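Local coordinates for protein oxidoreductase, Gfo/Idh/MocA family (Pseudomonas syringae pv. tomato, PDB 3DTY) that is probably an NAD(P)-dependent oxidoreductase of the Gfo/Idh/MocA family, built as a tetramer and carrying bound magnesium, at residues A34-T39 with L330-A335; R67-A70 with S74-E77; L293-E296 with A302-L305. All coordinates share one frame; numbering follows the deposited sequence.

Contact 1: A34-T39 with L330-A335; sequences ALRDNT and LFEAWA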
loop_
_atom_site.group_PDB
_atom_site.type_symbol
_atom_site.label_atom_id
_atom_site.label_comp_id
_atom_site.label_asym_id
_atom_site.label_seq_id
_atom_site.Cartn_x
_atom_site.Cartn_y
_atom_site.Cartn_z
ATOM N N ALA A 34 19.353 -24.381 -10.234
ATOM C CA ALA A 34 20.649 -24.964 -10.563
ATOM C C ALA A 34 20.949 -25.012 -12.058
ATOM O O ALA A 34 22.075 -24.735 -12.479
ATOM C CB ALA A 34 20.747 -26.362 -9.970
ATOM N N LEU A 35 19.943 -25.358 -12.859
ATOM C CA LEU A 35 20.133 -25.461 -14.303
ATOM C C LEU A 35 20.110 -24.132 -15.044
ATOM O O LEU A 35 20.497 -24.056 -16.210
ATOM C CB LEU A 35 19.077 -26.395 -14.908
ATOM C CG LEU A 35 18.995 -27.757 -14.225
ATOM C CD1 LEU A 35 17.927 -28.583 -14.890
ATOM C CD2 LEU A 35 20.345 -28.453 -14.284
ATOM N N ARG A 36 19.661 -23.076 -14.381
ATOM C CA ARG A 36 19.612 -21.784 -15.052
ATOM C C ARG A 36 21.013 -21.343 -15.473
ATOM O O ARG A 36 21.980 -21.500 -14.724
ATOM C CB ARG A 36 18.980 -20.736 -14.145
ATOM C CG ARG A 36 18.575 -19.496 -14.900
ATOM C CD ARG A 36 17.567 -18.707 -14.137
ATOM N NE ARG A 36 17.035 -17.618 -14.944
ATOM C CZ ARG A 36 16.094 -16.786 -14.520
ATOM N NH1 ARG A 36 15.588 -16.927 -13.298
ATOM N NH2 ARG A 36 15.658 -15.817 -15.318
ATOM N N ASP A 37 21.115 -20.803 -16.684
ATOM C CA ASP A 37 22.387 -20.347 -17.220
ATOM C C ASP A 37 23.403 -21.495 -17.315
ATOM O O ASP A 37 24.600 -21.260 -17.468
ATOM C CB ASP A 37 22.948 -19.218 -16.347
ATOM C CG ASP A 37 21.929 -18.115 -16.087
ATOM O OD1 ASP A 37 21.316 -17.626 -17.060
ATOM O OD2 ASP A 37 21.743 -17.734 -14.910
ATOM N N ASN A 38 22.916 -22.730 -17.229
ATOM C CA ASN A 38 23.763 -23.922 -17.295
ATOM C C ASN A 38 24.902 -23.924 -16.284
ATOM O O ASN A 38 26.002 -24.384 -16.578
ATOM C CB ASN A 38 24.331 -24.096 -18.705
ATOM C CG ASN A 38 23.244 -24.266 -19.741
ATOM O OD1 ASN A 38 22.246 -24.949 -19.500
ATOM N ND2 ASN A 38 23.428 -23.654 -20.905
ATOM N N THR A 39 24.630 -23.412 -15.090
ATOM C CA THR A 39 25.629 -23.368 -14.032
ATOM C C THR A 39 25.898 -24.792 -13.576
ATOM O O THR A 39 27.018 -25.145 -13.225
ATOM C CB THR A 39 25.130 -22.554 -12.835
ATOM O OG1 THR A 39 24.732 -21.253 -13.283
ATOM C CG2 THR A 39 26.231 -22.417 -11.791
ATOM N N LEU A 330 10.949 -15.142 -6.612
ATOM C CA LEU A 330 11.762 -16.082 -5.842
ATOM C C LEU A 330 12.642 -17.016 -6.678
ATOM O O LEU A 330 13.696 -17.441 -6.204
ATOM C CB LEU A 330 10.880 -16.909 -4.898
ATOM C CG LEU A 330 11.609 -17.832 -3.914
ATOM C CD1 LEU A 330 12.546 -17.010 -3.027
ATOM C CD2 LEU A 330 10.599 -18.576 -3.067
ATOM N N PHE A 331 12.219 -17.339 -7.901
ATOM C CA PHE A 331 13.020 -18.209 -8.764
ATOM C C PHE A 331 14.349 -17.534 -9.128
ATOM O O PHE A 331 15.384 -18.195 -9.218
ATOM C CB PHE A 331 12.248 -18.584 -10.038
ATOM C CG PHE A 331 11.275 -19.729 -9.850
ATOM C CD1 PHE A 331 11.728 -21.050 -9.804
ATOM C CD2 PHE A 331 9.912 -19.487 -9.714
ATOM C CE1 PHE A 331 10.836 -22.110 -9.625
ATOM C CE2 PHE A 331 9.008 -20.543 -9.534
ATOM C CZ PHE A 331 9.471 -21.855 -9.491
ATOM N N GLU A 332 14.320 -16.221 -9.337
ATOM C CA GLU A 332 15.546 -15.501 -9.648
ATOM C C GLU A 332 16.435 -15.530 -8.416
ATOM O O GLU A 332 17.635 -15.780 -8.519
ATOM C CB GLU A 332 15.271 -14.043 -10.036
ATOM C CG GLU A 332 14.805 -13.850 -11.476
ATOM C CD GLU A 332 13.468 -14.507 -11.736
ATOM O OE1 GLU A 332 12.483 -14.137 -11.058
ATOM O OE2 GLU A 332 13.407 -15.399 -12.615
ATOM N N ALA A 333 15.847 -15.275 -7.249
ATOM C CA ALA A 333 16.622 -15.286 -6.015
ATOM C C ALA A 333 17.320 -16.636 -5.833
ATOM O O ALA A 333 18.494 -16.685 -5.474
ATOM C CB ALA A 333 15.729 -14.991 -4.829
ATOM N N TRP A 334 16.599 -17.725 -6.083
ATOM C CA TRP A 334 17.177 -19.057 -5.940
ATOM C C TRP A 334 18.269 -19.329 -6.965
ATOM O O TRP A 334 19.254 -20.013 -6.664
ATOM C CB TRP A 334 16.094 -20.131 -6.031
ATOM C CG TRP A 334 15.540 -20.504 -4.689
ATOM C CD1 TRP A 334 14.879 -19.687 -3.812
ATOM C CD2 TRP A 334 15.645 -21.779 -4.049
ATOM N NE1 TRP A 334 14.568 -20.378 -2.661
ATOM C CE2 TRP A 334 15.029 -21.665 -2.782
ATOM C CE3 TRP A 334 16.203 -23.011 -4.424
ATOM C CZ2 TRP A 334 14.952 -22.737 -1.886
ATOM C CZ3 TRP A 334 16.125 -24.078 -3.533
ATOM C CH2 TRP A 334 15.505 -23.932 -2.277
ATOM N N ALA A 335 18.107 -18.801 -8.174
ATOM C CA ALA A 335 19.128 -18.991 -9.194
ATOM C C ALA A 335 20.361 -18.202 -8.757
ATOM O O ALA A 335 21.488 -18.652 -8.948
ATOM C CB ALA A 335 18.636 -18.498 -10.557
HETATM O O HOH W 1 15.780 -19.613 -11.540
HETATM O O HOH W 2 22.374 -18.338 -12.305
#
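The flat guanidinium of Arg36 meets Glu332 at its edge, close to its own plane: NH1 reaches OE2 of Glu332 at 2.7 Å, a salt bridge whose N-H points almost straight at the oxygen (168°). The carboxylate is turned nearly square to the guanidinium, the planes standing 88° apart, and OE2 is approached on its anti side, somewhat out of the carboxylate plane. Arg36 also makes a cation-pi contact with Phe331 of the second subunit, and Phe331 receives Arg36 of that subunit in return. The backbone oxygen of Phe331 in the same chain lies near the guanidinium edge but too far for a direct bond, and one water joins them, accepting from Arg36 NH1 at 3.2 Å and donating to Phe331 O at 2.7 Å.

Arg36 gets there by running straight out, with CG anti to the backbone N (chi1 -165°) and the chain extended as far as NE. On the way its CD packs against the methyl of Ala335, 3.7 Å from CB. Glu332 instead folds back at chi2, which sends OE1 to the backbone N of Gly329, so the carboxylate is held through both oxygens. Behind Arg36, its backbone O takes hydrogen bonds from both Thr39 N and Thr39 OG1, the latter at 3.1 Å, fixing the turn after helix 27-35.

The salt bridge, at a subunit interface, thus joins the end of a helix in the NAD-binding Rossmann domain to the start of helix 330-349 in the C-terminal alpha/beta domain, an interdomain contact of this two-domain oxidoreductase fold.

Contact 2: R67-A70 with S74-E77; sequences RCYA and SMFE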
loop_
_atom_site.group_PDB
_atom_site.type_symbol
_atom_site.label_atom_id
_atom_site.label_comp_id
_atom_site.label_asym_id
_atom_site.label_seq_id
_atom_site.Cartn_x
_atom_site.Cartn_y
_atom_site.Cartn_z
ATOM N N ARG A 67 22.217 -44.032 -14.368
ATOM C CA ARG A 67 22.643 -43.093 -13.341
ATOM C C ARG A 67 21.479 -42.643 -12.461
ATOM O O ARG A 67 21.592 -41.684 -11.695
ATOM C CB ARG A 67 23.377 -41.905 -13.977
ATOM C CG ARG A 67 24.642 -42.343 -14.716
ATOM C CD ARG A 67 25.451 -41.189 -15.298
ATOM N NE ARG A 67 26.356 -40.577 -14.330
ATOM C CZ ARG A 67 27.282 -39.673 -14.645
ATOM N NH1 ARG A 67 27.432 -39.273 -15.903
ATOM N NH2 ARG A 67 28.057 -39.158 -13.703
ATOM N N CYS A 68 20.359 -43.350 -12.587
ATOM C CA CYS A 68 19.184 -43.112 -11.762
ATOM C C CYS A 68 19.305 -44.201 -10.702
ATOM O O CYS A 68 18.693 -45.267 -10.810
ATOM C CB CYS A 68 17.899 -43.324 -12.551
ATOM S SG CYS A 68 17.608 -42.086 -13.809
ATOM N N TYR A 69 20.118 -43.922 -9.690
ATOM C CA TYR A 69 20.393 -44.844 -8.602
ATOM C C TYR A 69 19.209 -45.124 -7.683
ATOM O O TYR A 69 18.292 -44.313 -7.550
ATOM C CB TYR A 69 21.583 -44.313 -7.810
ATOM C CG TYR A 69 22.813 -44.178 -8.675
ATOM C CD1 TYR A 69 23.604 -45.291 -8.976
ATOM C CD2 TYR A 69 23.164 -42.948 -9.234
ATOM C CE1 TYR A 69 24.713 -45.180 -9.811
ATOM C CE2 TYR A 69 24.269 -42.823 -10.067
ATOM C CZ TYR A 69 25.042 -43.943 -10.349
ATOM O OH TYR A 69 26.155 -43.819 -11.144
ATOM N N ALA A 70 19.246 -46.291 -7.050
ATOM C CA ALA A 70 18.182 -46.712 -6.152
ATOM C C ALA A 70 18.267 -45.997 -4.807
ATOM O O ALA A 70 17.248 -45.773 -4.153
ATOM C CB ALA A 70 18.245 -48.225 -5.952
ATOM N N SER A 74 24.480 -46.005 -3.060
ATOM C CA SER A 74 24.937 -46.644 -4.283
ATOM C C SER A 74 25.387 -45.560 -5.270
ATOM O O SER A 74 26.375 -45.731 -5.992
ATOM C CB SER A 74 23.822 -47.515 -4.879
ATOM O OG SER A 74 22.611 -46.798 -5.008
HETATM N N MSE A 75 24.676 -44.438 -5.290
HETATM C CA MSE A 75 25.047 -43.345 -6.186
HETATM C C MSE A 75 26.432 -42.805 -5.839
HETATM O O MSE A 75 27.304 -42.714 -6.700
HETATM C CB MSE A 75 24.028 -42.197 -6.120
HETATM C CG MSE A 75 24.487 -40.947 -6.893
HETATM SE SE MSE A 75 23.076 -39.702 -7.367
HETATM C CE MSE A 75 22.943 -38.717 -5.699
ATOM N N PHE A 76 26.638 -42.451 -4.574
ATOM C CA PHE A 76 27.926 -41.911 -4.156
ATOM C C PHE A 76 29.071 -42.883 -4.451
ATOM O O PHE A 76 30.113 -42.484 -4.976
ATOM C CB PHE A 76 27.911 -41.564 -2.662
ATOM C CG PHE A 76 26.965 -40.447 -2.297
ATOM C CD1 PHE A 76 26.396 -39.643 -3.282
ATOM C CD2 PHE A 76 26.643 -40.202 -0.965
ATOM C CE1 PHE A 76 25.533 -38.607 -2.948
ATOM C CE2 PHE A 76 25.779 -39.166 -0.619
ATOM C CZ PHE A 76 25.219 -38.371 -1.611
ATOM N N GLU A 77 28.877 -44.156 -4.117
ATOM C CA GLU A 77 29.904 -45.176 -4.341
ATOM C C GLU A 77 30.281 -45.363 -5.814
ATOM O O GLU A 77 31.465 -45.329 -6.172
ATOM C CB GLU A 77 29.444 -46.516 -3.756
ATOM C CG GLU A 77 29.766 -46.693 -2.279
ATOM C CD GLU A 77 28.907 -47.756 -1.609
ATOM O OE1 GLU A 77 28.521 -48.732 -2.291
ATOM O OE2 GLU A 77 28.627 -47.615 -0.394
HETATM O O HOH W 3 21.425 -48.273 -7.672
#
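Tyr69 lays one face of its ring over the backbone of Met75, here a selenomethionine, where the loop after helix 51-60 leads into helix 72-79 of the Rossmann domain; the pair combines a CH-pi contact with a Met-aromatic one. Starting at the root of the tyrosine, CB lies 3.6 Å from Met75 CB and slightly farther from Ser74 OG. With CG anti to its carbonyl carbon (chi1 -59°), the ring is carried across the first part of the helix. CG then sits over Met75 CA, and CD1 stays above the same atom, with the backbone N of Met75 close by. On the other flank, CD2 is pressed against Met75 CB at 3.3 Å and also touches CG, while CE2 continues along that methylene.

Taken as a whole, the ring receives Met75 CA only 17° off its normal, so the CA-H meets the face, offset toward the rim. The two side chains run at about a right angle to each other. Met75 leaves its helix with CG anti to the backbone N (chi1 172°), which carries the chain past the CD2 flank; SE ends in an oblique position beside the ring.

At the far tip, Tyr69 OH hydrogen-bonds to Glu79 OE2, tying the phenol to a residue farther along the same helix. The other oxygen, Glu79 OE1, pairs with Arg67 NH2, so one carboxylate serves Tyr69 and Arg67, the arginine also pairing with Asp84. Nearer the backbone, a water spans the two segments: it accepts from Ala70 N at 3.0 Å and donates to Ser74 OG at 3.3 Å.

Contact 3: L293-E296 with A302-L305; sequences LSFE and AQIL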
loop_
_atom_site.group_PDB
_atom_site.type_symbol
_atom_site.label_atom_id
_atom_site.label_comp_id
_atom_site.label_asym_id
_atom_site.label_seq_id
_atom_site.Cartn_x
_atom_site.Cartn_y
_atom_site.Cartn_z
ATOM N N LEU A 293 12.350 -1.899 -1.135
ATOM C CA LEU A 293 13.030 -1.835 0.142
ATOM C C LEU A 293 12.691 -0.472 0.733
ATOM O O LEU A 293 12.960 0.554 0.108
ATOM C CB LEU A 293 14.540 -1.950 -0.078
ATOM C CG LEU A 293 15.449 -1.761 1.135
ATOM C CD1 LEU A 293 15.263 -2.918 2.107
ATOM C CD2 LEU A 293 16.894 -1.668 0.666
ATOM N N SER A 294 12.083 -0.459 1.914
ATOM C CA SER A 294 11.736 0.807 2.560
ATOM C C SER A 294 12.937 1.372 3.319
ATOM O O SER A 294 13.628 0.644 4.029
ATOM C CB SER A 294 10.570 0.620 3.532
ATOM O OG SER A 294 10.290 1.835 4.217
ATOM N N PHE A 295 13.186 2.670 3.156
ATOM C CA PHE A 295 14.300 3.346 3.822
ATOM C C PHE A 295 13.709 4.571 4.510
ATOM O O PHE A 295 13.279 5.517 3.852
ATOM C CB PHE A 295 15.355 3.744 2.786
ATOM C CG PHE A 295 16.552 4.454 3.361
ATOM C CD1 PHE A 295 17.199 3.959 4.496
ATOM C CD2 PHE A 295 17.054 5.603 2.747
ATOM C CE1 PHE A 295 18.326 4.596 5.013
ATOM C CE2 PHE A 295 18.185 6.251 3.256
ATOM C CZ PHE A 295 18.824 5.746 4.391
ATOM N N GLU A 296 13.691 4.549 5.836
ATOM C CA GLU A 296 13.077 5.624 6.599
ATOM C C GLU A 296 13.998 6.398 7.537
ATOM O O GLU A 296 14.192 6.011 8.689
ATOM C CB GLU A 296 11.917 5.046 7.407
ATOM C CG GLU A 296 10.883 4.290 6.576
ATOM C CD GLU A 296 10.125 3.251 7.397
ATOM O OE1 GLU A 296 9.765 3.547 8.554
ATOM O OE2 GLU A 296 9.887 2.136 6.880
ATOM N N ALA A 302 9.958 9.367 3.982
ATOM C CA ALA A 302 10.228 7.946 3.817
ATOM C C ALA A 302 10.641 7.721 2.367
ATOM O O ALA A 302 10.244 8.478 1.473
ATOM C CB ALA A 302 8.980 7.135 4.131
ATOM N N GLN A 303 11.434 6.683 2.134
ATOM C CA GLN A 303 11.879 6.371 0.787
ATOM C C GLN A 303 11.649 4.909 0.424
ATOM O O GLN A 303 11.673 4.022 1.284
ATOM C CB GLN A 303 13.366 6.688 0.632
ATOM C CG GLN A 303 13.701 8.159 0.630
ATOM C CD GLN A 303 15.193 8.402 0.600
ATOM O OE1 GLN A 303 15.854 8.443 1.643
ATOM N NE2 GLN A 303 15.741 8.551 -0.599
ATOM N N ILE A 304 11.434 4.668 -0.864
ATOM C CA ILE A 304 11.237 3.319 -1.365
ATOM C C ILE A 304 12.266 3.063 -2.453
ATOM O O ILE A 304 12.221 3.696 -3.514
ATOM C CB ILE A 304 9.831 3.127 -1.984
ATOM C CG1 ILE A 304 8.751 3.326 -0.913
ATOM C CG2 ILE A 304 9.725 1.740 -2.605
ATOM C CD1 ILE A 304 8.841 2.347 0.241
ATOM N N LEU A 305 13.196 2.151 -2.186
ATOM C CA LEU A 305 14.211 1.789 -3.167
ATOM C C LEU A 305 13.682 0.631 -3.999
ATOM O O LEU A 305 13.026 -0.275 -3.482
ATOM C CB LEU A 305 15.525 1.383 -2.487
ATOM C CG LEU A 305 16.347 2.526 -1.880
ATOM C CD1 LEU A 305 15.566 3.188 -0.764
ATOM C CD2 LEU A 305 17.669 1.993 -1.353
#
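Four backbone hydrogen bonds join Leu293 to Leu305 and Phe295 to Gln303, making the two hydrogen-bonded pairs of an antiparallel beta hairpin. Phe295 N to Gln303 O is 2.8 Å and nearly straight (171°), whereas the return bond from Gln303 N to Phe295 O is more bent. Between them lies the non-hydrogen-bonded pair Ser294 and Ile304, where CA-H groups lean on carbonyl oxygens, as in Ser294 CA to Gln303 O at 3.5 Å.

Apolar packing gathers on the face of Leu293, Phe295 and Leu305: CD1 of Leu305 touches CB of Phe295 at 3.6 Å, and Met157 of helix 149-159 covers both residues. On this same face Gln303 lies alongside Phe295, its OE1 3.3 Å from ring atom CD2, with ring and amide planes 47° apart.

On the other face CD1 of Ile304 lies 4.1 Å from Ser294 CB. Ser294 OG donates to Glu296 OE2 on the anti lone pair, and Glu296 OE1 bridges to Arg275.

The chemistry implies one largely apolar face packed on helix 149-159 and one mixed face, in a hairpin whose residues Ala302 to Ile304 pair in an antiparallel ladder with a strand of the third subunit.

The three contacts spread over both domains. Contact 2 belongs to the Rossmann domain and contact 3 to the C-terminal domain; their centres lie 50 Å apart, on opposite sides of the chain's centre. Contact 1 spans the two domains, its centre 25 Å from that of contact 2 and 28 Å from that of contact 3, with about 13 and 14 Å between nearest atoms. In sequence, both other contacts fall between its two segments, and helix 330-349 is the next helix or strand after strand 302-306. Contacts 1 and 3 also reach neighbouring subunits, unlike contact 2. All three lie away from the magnesium site at Glu123 and Asn127.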